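Local coordinates for flagellar motor switch protein FliG (Aquifex aeolicus, PDB 3HJL), which probably forms part of the rotor-mounted switch complex at the base of the flagellar basal body, which helps set the direction of flagellar rotation, at residues I120-L125 with L182-I186; F240-L246 with P271-K277. All blocks are in the same frame, centred on the assembly; numbering follows the deposited sequence.

Interaction 1. Residues I120-L125 with L182-I186; sequences ILASLL and LLEEI
Ile120 meets Ile186 through its branch methyl, CG2 lying 4.2 Å from Ile186 CG1, and so begins a contact that shows how two helices can be joined by hydrocarbon alone. The axes of segments 120-125 and 182-186 run 106° apart in their N-to-C directions and approach to 11.2 Å. Leu121 comes next: its CD2 methyl reaches 3.4 Å from Leu182 CD2, the two side chains crossing at about a right angle. Leu124 does most on this side, because its methyls part company. CD1 touches both Leu182 CD2, at 3.3 Å, and Ile186 CG1, at 3.5 Å, whereas CD2 rests 3.5 Å from Glu185 CG, on the aliphatic part of a chain that bends at its second torsion (chi2 55°). Leu125 completes the row with CD2 at 4.0 Å from Leu182 CD1.

Leu182 is the common partner of the three leucines. With CG swung opposite its own backbone N (chi1 -159°), its fork opens onto the first helix, CD2 serving Leu121 and Leu124 while CD1 serves Leu125. Replacing it with alanine removes both methyls, which would probably leave a gap among these three leucines and set Leu124 CD1 freer to turn. Ile113 of helix 93-114 touches Leu121 and Leu182, and Phe136 of helix 130-137 touches Leu125 and Leu182, extending the apolar cluster into the helical bundle of the FliG middle domain. Contacts between saturated groups have little directional preference, so the steep crossing of the two segments is probably governed by how the branched side chains fit, with the Glu185 stem bordering the hydrocarbon.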
loop_
_atom_site.group_PDB
_atom_site.type_symbol
_atom_site.label_atom_id
_atom_site.label_comp_id
_atom_site.label_asym_id
_atom_site.label_seq_id
_atom_site.Cartn_x
_atom_site.Cartn_y
_atom_site.Cartn_z
ATOM N N ILE A 120 -10.527 -3.031 20.982
ATOM C CA ILE A 120 -9.622 -2.324 20.077
ATOM C C ILE A 120 -10.405 -1.600 18.974
ATOM O O ILE A 120 -10.122 -0.440 18.674
ATOM C CB ILE A 120 -8.560 -3.291 19.459
ATOM C CG1 ILE A 120 -7.636 -3.845 20.569
ATOM C CG2 ILE A 120 -7.745 -2.569 18.364
ATOM C CD1 ILE A 120 -6.707 -4.939 20.122
ATOM N N LEU A 121 -11.409 -2.272 18.409
ATOM C CA LEU A 121 -12.268 -1.667 17.386
ATOM C C LEU A 121 -13.082 -0.496 17.965
ATOM O O LEU A 121 -13.161 0.559 17.347
ATOM C CB LEU A 121 -13.190 -2.720 16.751
ATOM C CG LEU A 121 -12.515 -3.883 15.991
ATOM C CD1 LEU A 121 -13.507 -4.920 15.526
ATOM C CD2 LEU A 121 -11.728 -3.399 14.819
ATOM N N ALA A 122 -13.668 -0.685 19.152
ATOM C CA ALA A 122 -14.409 0.385 19.852
ATOM C C ALA A 122 -13.518 1.597 20.112
ATOM O O ALA A 122 -13.910 2.729 19.839
ATOM C CB ALA A 122 -14.984 -0.136 21.175
ATOM N N SER A 123 -12.301 1.336 20.589
ATOM C CA SER A 123 -11.297 2.380 20.854
ATOM C C SER A 123 -10.921 3.180 19.606
ATOM O O SER A 123 -10.863 4.404 19.653
ATOM C CB SER A 123 -10.039 1.751 21.453
ATOM O OG SER A 123 -9.101 2.745 21.808
ATOM N N LEU A 124 -10.672 2.485 18.499
ATOM C CA LEU A 124 -10.381 3.144 17.207
ATOM C C LEU A 124 -11.576 3.869 16.580
ATOM O O LEU A 124 -11.387 4.752 15.743
ATOM C CB LEU A 124 -9.848 2.126 16.181
ATOM C CG LEU A 124 -8.447 1.559 16.414
ATOM C CD1 LEU A 124 -8.164 0.481 15.407
ATOM C CD2 LEU A 124 -7.383 2.653 16.326
ATOM N N LEU A 125 -12.797 3.464 16.933
ATOM C CA LEU A 125 -14.007 4.031 16.323
ATOM C C LEU A 125 -14.653 5.179 17.106
ATOM O O LEU A 125 -15.397 5.967 16.516
ATOM C CB LEU A 125 -15.056 2.933 16.094
ATOM C CG LEU A 125 -14.863 1.930 14.945
ATOM C CD1 LEU A 125 -15.906 0.845 15.081
ATOM C CD2 LEU A 125 -14.967 2.602 13.561
ATOM N N LEU A 182 -8.567 1.039 9.166
ATOM C CA LEU A 182 -8.622 0.573 10.553
ATOM C C LEU A 182 -7.588 -0.566 10.741
ATOM O O LEU A 182 -6.871 -0.588 11.744
ATOM C CB LEU A 182 -10.061 0.123 10.923
ATOM C CG LEU A 182 -10.440 0.077 12.425
ATOM C CD1 LEU A 182 -11.958 0.163 12.666
ATOM C CD2 LEU A 182 -9.874 -1.171 13.099
ATOM N N LEU A 183 -7.457 -1.451 9.745
ATOM C CA LEU A 183 -6.463 -2.542 9.801
ATOM C C LEU A 183 -5.021 -2.034 9.773
ATOM O O LEU A 183 -4.170 -2.558 10.467
ATOM C CB LEU A 183 -6.698 -3.554 8.669
ATOM C CG LEU A 183 -7.927 -4.442 8.892
ATOM C CD1 LEU A 183 -8.363 -5.125 7.605
ATOM C CD2 LEU A 183 -7.638 -5.459 10.008
ATOM N N GLU A 184 -4.767 -1.028 8.950
ATOM C CA GLU A 184 -3.473 -0.335 8.901
ATOM C C GLU A 184 -3.139 0.437 10.185
ATOM O O GLU A 184 -1.977 0.535 10.570
ATOM C CB GLU A 184 -3.459 0.646 7.725
ATOM C CG GLU A 184 -3.401 -0.061 6.392
ATOM C CD GLU A 184 -3.637 0.850 5.197
ATOM O OE1 GLU A 184 -4.304 1.909 5.321
ATOM O OE2 GLU A 184 -3.158 0.479 4.114
ATOM N N GLU A 185 -4.156 1.017 10.812
ATOM C CA GLU A 185 -3.991 1.711 12.083
ATOM C C GLU A 185 -3.631 0.730 13.213
ATOM O O GLU A 185 -2.852 1.056 14.099
ATOM C CB GLU A 185 -5.278 2.474 12.430
ATOM C CG GLU A 185 -5.177 3.385 13.658
ATOM C CD GLU A 185 -4.036 4.395 13.562
ATOM O OE1 GLU A 185 -3.808 4.938 12.455
ATOM O OE2 GLU A 185 -3.365 4.633 14.592
ATOM N N ILE A 186 -4.222 -0.457 13.173
ATOM C CA ILE A 186 -3.930 -1.528 14.130
ATOM C C ILE A 186 -2.496 -2.011 13.936
ATOM O O ILE A 186 -1.768 -2.246 14.902
ATOM C CB ILE A 186 -4.930 -2.720 13.946
ATOM C CG1 ILE A 186 -6.326 -2.304 14.411
ATOM C CG2 ILE A 186 -4.469 -3.951 14.732
ATOM C CD1 ILE A 186 -7.436 -3.187 13.908
#

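Interaction 2. Residues F240-L246 with P271-K277; sequences FEDIRKL and PEDIKQK
Arg244 meets Asp273 and Ile274 at the start of helix 272-279, and its side chain illustrates how one long residue can combine apolar and ionic contacts. Its CB sets out from the 3-10 turn 241-244. CG then packs 3.8 Å from Ile274 CG1, and CD passes 3.2 Å from Asp273 OD2. The chain runs extended to NE (chi3 -172°), which donates to that same carboxylate oxygen, Asp273 OD2, at 2.7 Å. This bond, part of a salt bridge, is short but weak by its geometry, bent to 127° at the hydrogen, with the oxygen at the guanidinium edge and the two group planes 23° apart. Beyond NE, the guanidinium centre has Ile274 CD1 over one face, 3.8 Å above the plane. At the tip, NH1 and NH2 both give weak bonds to Glu241 OE1, which lies in their plane, and NH2 also comes 3.5 Å from Pro271 CG, on the ring of the N-cap residue.

On its other branch, Ile274 CG2 touches Phe240 CE2 and Ile243 CG2, the latter at 4.1 Å. Helix 302-320 backs this apolar layer, with Val312 and Val313 against Phe240 and Ile316 against Ile243. At the far end Lys277 NZ makes a weak bond to Leu246 O, 3.0 Å away. Thus the loop before helix 248-255 is joined to helix 272-279 within the FliG C-terminal domain by hydrocarbon beside a salt-bridge network of Glu241, Arg244 and Asp273; the arginine, shared between two carboxylates, probably eases the repulsion between them.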
loop_
_atom_site.group_PDB
_atom_site.type_symbol
_atom_site.label_atom_id
_atom_site.label_comp_id
_atom_site.label_asym_id
_atom_site.label_seq_id
_atom_site.Cartn_x
_atom_site.Cartn_y
_atom_site.Cartn_z
ATOM N N PHE A 240 32.792 1.627 12.340
ATOM C CA PHE A 240 33.927 2.489 12.672
ATOM C C PHE A 240 34.380 2.301 14.133
ATOM O O PHE A 240 35.567 2.382 14.439
ATOM C CB PHE A 240 33.581 3.956 12.404
ATOM C CG PHE A 240 34.781 4.872 12.416
ATOM C CD1 PHE A 240 35.585 4.993 11.294
ATOM C CD2 PHE A 240 35.095 5.619 13.543
ATOM C CE1 PHE A 240 36.689 5.833 11.297
ATOM C CE2 PHE A 240 36.194 6.467 13.549
ATOM C CZ PHE A 240 36.990 6.567 12.428
ATOM N N GLU A 241 33.433 2.003 15.017
ATOM C CA GLU A 241 33.729 1.745 16.420
ATOM C C GLU A 241 34.600 0.484 16.604
ATOM O O GLU A 241 35.408 0.429 17.533
ATOM C CB GLU A 241 32.427 1.612 17.220
ATOM C CG GLU A 241 31.536 2.883 17.247
ATOM C CD GLU A 241 32.086 4.003 18.127
ATOM O OE1 GLU A 241 31.820 3.991 19.350
ATOM O OE2 GLU A 241 32.711 4.940 17.579
ATOM N N ASP A 242 34.500 -0.479 15.674
ATOM C CA ASP A 242 35.292 -1.733 15.740
ATOM C C ASP A 242 36.791 -1.542 15.460
ATOM O O ASP A 242 37.562 -2.495 15.553
ATOM C CB ASP A 242 34.737 -2.803 14.779
ATOM C CG ASP A 242 33.310 -3.203 15.099
ATOM O OD1 ASP A 242 32.983 -3.377 16.303
ATOM O OD2 ASP A 242 32.526 -3.402 14.136
ATOM N N ILE A 243 37.202 -0.329 15.099
ATOM C CA ILE A 243 38.626 0.003 14.984
ATOM C C ILE A 243 39.383 -0.269 16.319
ATOM O O ILE A 243 40.571 -0.605 16.305
ATOM C CB ILE A 243 38.818 1.471 14.493
ATOM C CG1 ILE A 243 38.388 1.586 13.020
ATOM C CG2 ILE A 243 40.272 1.905 14.630
ATOM C CD1 ILE A 243 38.424 3.012 12.447
ATOM N N ARG A 244 38.672 -0.163 17.447
ATOM C CA ARG A 244 39.192 -0.544 18.774
ATOM C C ARG A 244 39.714 -1.991 18.851
ATOM O O ARG A 244 40.668 -2.267 19.584
ATOM C CB ARG A 244 38.092 -0.405 19.833
ATOM C CG ARG A 244 37.642 1.004 20.147
ATOM C CD ARG A 244 36.813 0.986 21.408
ATOM N NE ARG A 244 36.169 2.264 21.698
ATOM C CZ ARG A 244 35.061 2.714 21.115
ATOM N NH1 ARG A 244 34.396 1.985 20.221
ATOM N NH2 ARG A 244 34.581 3.901 21.474
ATOM N N LYS A 245 39.040 -2.911 18.154
ATOM C CA LYS A 245 39.419 -4.337 18.149
ATOM C C LYS A 245 40.752 -4.611 17.431
ATOM O O LYS A 245 41.435 -5.590 17.745
ATOM C CB LYS A 245 38.330 -5.187 17.475
ATOM C CG LYS A 245 36.955 -5.155 18.142
ATOM C CD LYS A 245 35.954 -5.970 17.331
ATOM C CE LYS A 245 34.564 -5.936 17.943
ATOM N NZ LYS A 245 33.566 -6.687 17.121
ATOM N N LEU A 246 41.106 -3.757 16.467
ATOM C CA LEU A 246 42.317 -3.941 15.664
ATOM C C LEU A 246 43.602 -3.729 16.476
ATOM O O LEU A 246 43.595 -3.034 17.494
ATOM C CB LEU A 246 42.303 -2.990 14.454
ATOM C CG LEU A 246 41.133 -3.131 13.473
ATOM C CD1 LEU A 246 41.256 -2.127 12.355
ATOM C CD2 LEU A 246 41.034 -4.553 12.912
ATOM N N PRO A 271 35.437 8.834 18.890
ATOM C CA PRO A 271 35.810 8.866 20.308
ATOM C C PRO A 271 37.308 9.068 20.510
ATOM O O PRO A 271 38.099 8.747 19.622
ATOM C CB PRO A 271 35.389 7.482 20.815
ATOM C CG PRO A 271 34.391 7.003 19.846
ATOM C CD PRO A 271 34.804 7.549 18.535
ATOM N N GLU A 272 37.683 9.565 21.684
ATOM C CA GLU A 272 39.071 9.938 21.966
ATOM C C GLU A 272 40.046 8.761 21.897
ATOM O O GLU A 272 41.184 8.922 21.441
ATOM C CB GLU A 272 39.175 10.631 23.340
ATOM C CG GLU A 272 40.514 11.332 23.614
ATOM C CD GLU A 272 40.858 12.396 22.575
ATOM O OE1 GLU A 272 42.041 12.472 22.170
ATOM O OE2 GLU A 272 39.940 13.126 22.133
ATOM N N ASP A 273 39.604 7.588 22.351
ATOM C CA ASP A 273 40.453 6.391 22.329
ATOM C C ASP A 273 40.755 5.881 20.907
ATOM O O ASP A 273 41.822 5.317 20.668
ATOM C CB ASP A 273 39.870 5.278 23.206
ATOM C CG ASP A 273 38.557 4.735 22.681
ATOM O OD1 ASP A 273 37.579 5.505 22.578
ATOM O OD2 ASP A 273 38.498 3.518 22.434
ATOM N N ILE A 274 39.829 6.099 19.973
ATOM C CA ILE A 274 40.039 5.747 18.562
ATOM C C ILE A 274 40.948 6.795 17.889
ATOM O O ILE A 274 41.759 6.450 17.024
ATOM C CB ILE A 274 38.681 5.571 17.798
ATOM C CG1 ILE A 274 37.890 4.388 18.386
ATOM C CG2 ILE A 274 38.907 5.338 16.308
ATOM C CD1 ILE A 274 36.501 4.211 17.784
ATOM N N LYS A 275 40.815 8.064 18.288
ATOM C CA LYS A 275 41.751 9.101 17.845
ATOM C C LYS A 275 43.170 8.703 18.239
ATOM O O LYS A 275 44.060 8.640 17.388
ATOM C CB LYS A 275 41.440 10.470 18.467
ATOM C CG LYS A 275 40.270 11.220 17.891
ATOM C CD LYS A 275 40.106 12.550 18.634
ATOM C CE LYS A 275 39.104 13.471 17.960
ATOM N NZ LYS A 275 38.953 14.784 18.657
ATOM N N GLN A 276 43.366 8.424 19.529
ATOM C CA GLN A 276 44.684 8.029 20.052
ATOM C C GLN A 276 45.206 6.720 19.458
ATOM O O GLN A 276 46.418 6.520 19.378
ATOM C CB GLN A 276 44.674 7.931 21.590
ATOM C CG GLN A 276 44.442 9.256 22.328
ATOM C CD GLN A 276 45.463 10.336 21.980
ATOM O OE1 GLN A 276 46.617 10.045 21.634
ATOM N NE2 GLN A 276 45.037 11.595 22.069
ATOM N N LYS A 277 44.299 5.843 19.041
ATOM C CA LYS A 277 44.677 4.589 18.393
ATOM C C LYS A 277 45.424 4.836 17.078
ATOM O O LYS A 277 46.408 4.154 16.783
ATOM C CB LYS A 277 43.434 3.734 18.148
ATOM C CG LYS A 277 43.737 2.332 17.719
ATOM C CD LYS A 277 42.735 1.329 18.273
ATOM C CE LYS A 277 43.192 -0.098 18.040
ATOM N NZ LYS A 277 44.473 -0.429 18.737
#

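Followed from the N terminus, the chain first makes interaction 1, where helix 172-193 returns to helix 118-125 and closes a largely helical loop of 56 residues within the middle domain. Interaction 2 opens only later, after that loop is complete: the turn at 240-246 leads through helices 248-255 and 260-268, then meets 271-277, closing a shorter loop of 24 residues in the C-terminal domain. The loops therefore lie in series, neither nesting nor crossing. The centres of interactions 1 and 2 are about 48 Å apart, and the nearest atoms of interactions 1 and 2 about 34 Å apart, without touching. In this elongated all-helical chain, each contact ties together elements of its own family region, and neither joins the middle domain to the C-terminal one.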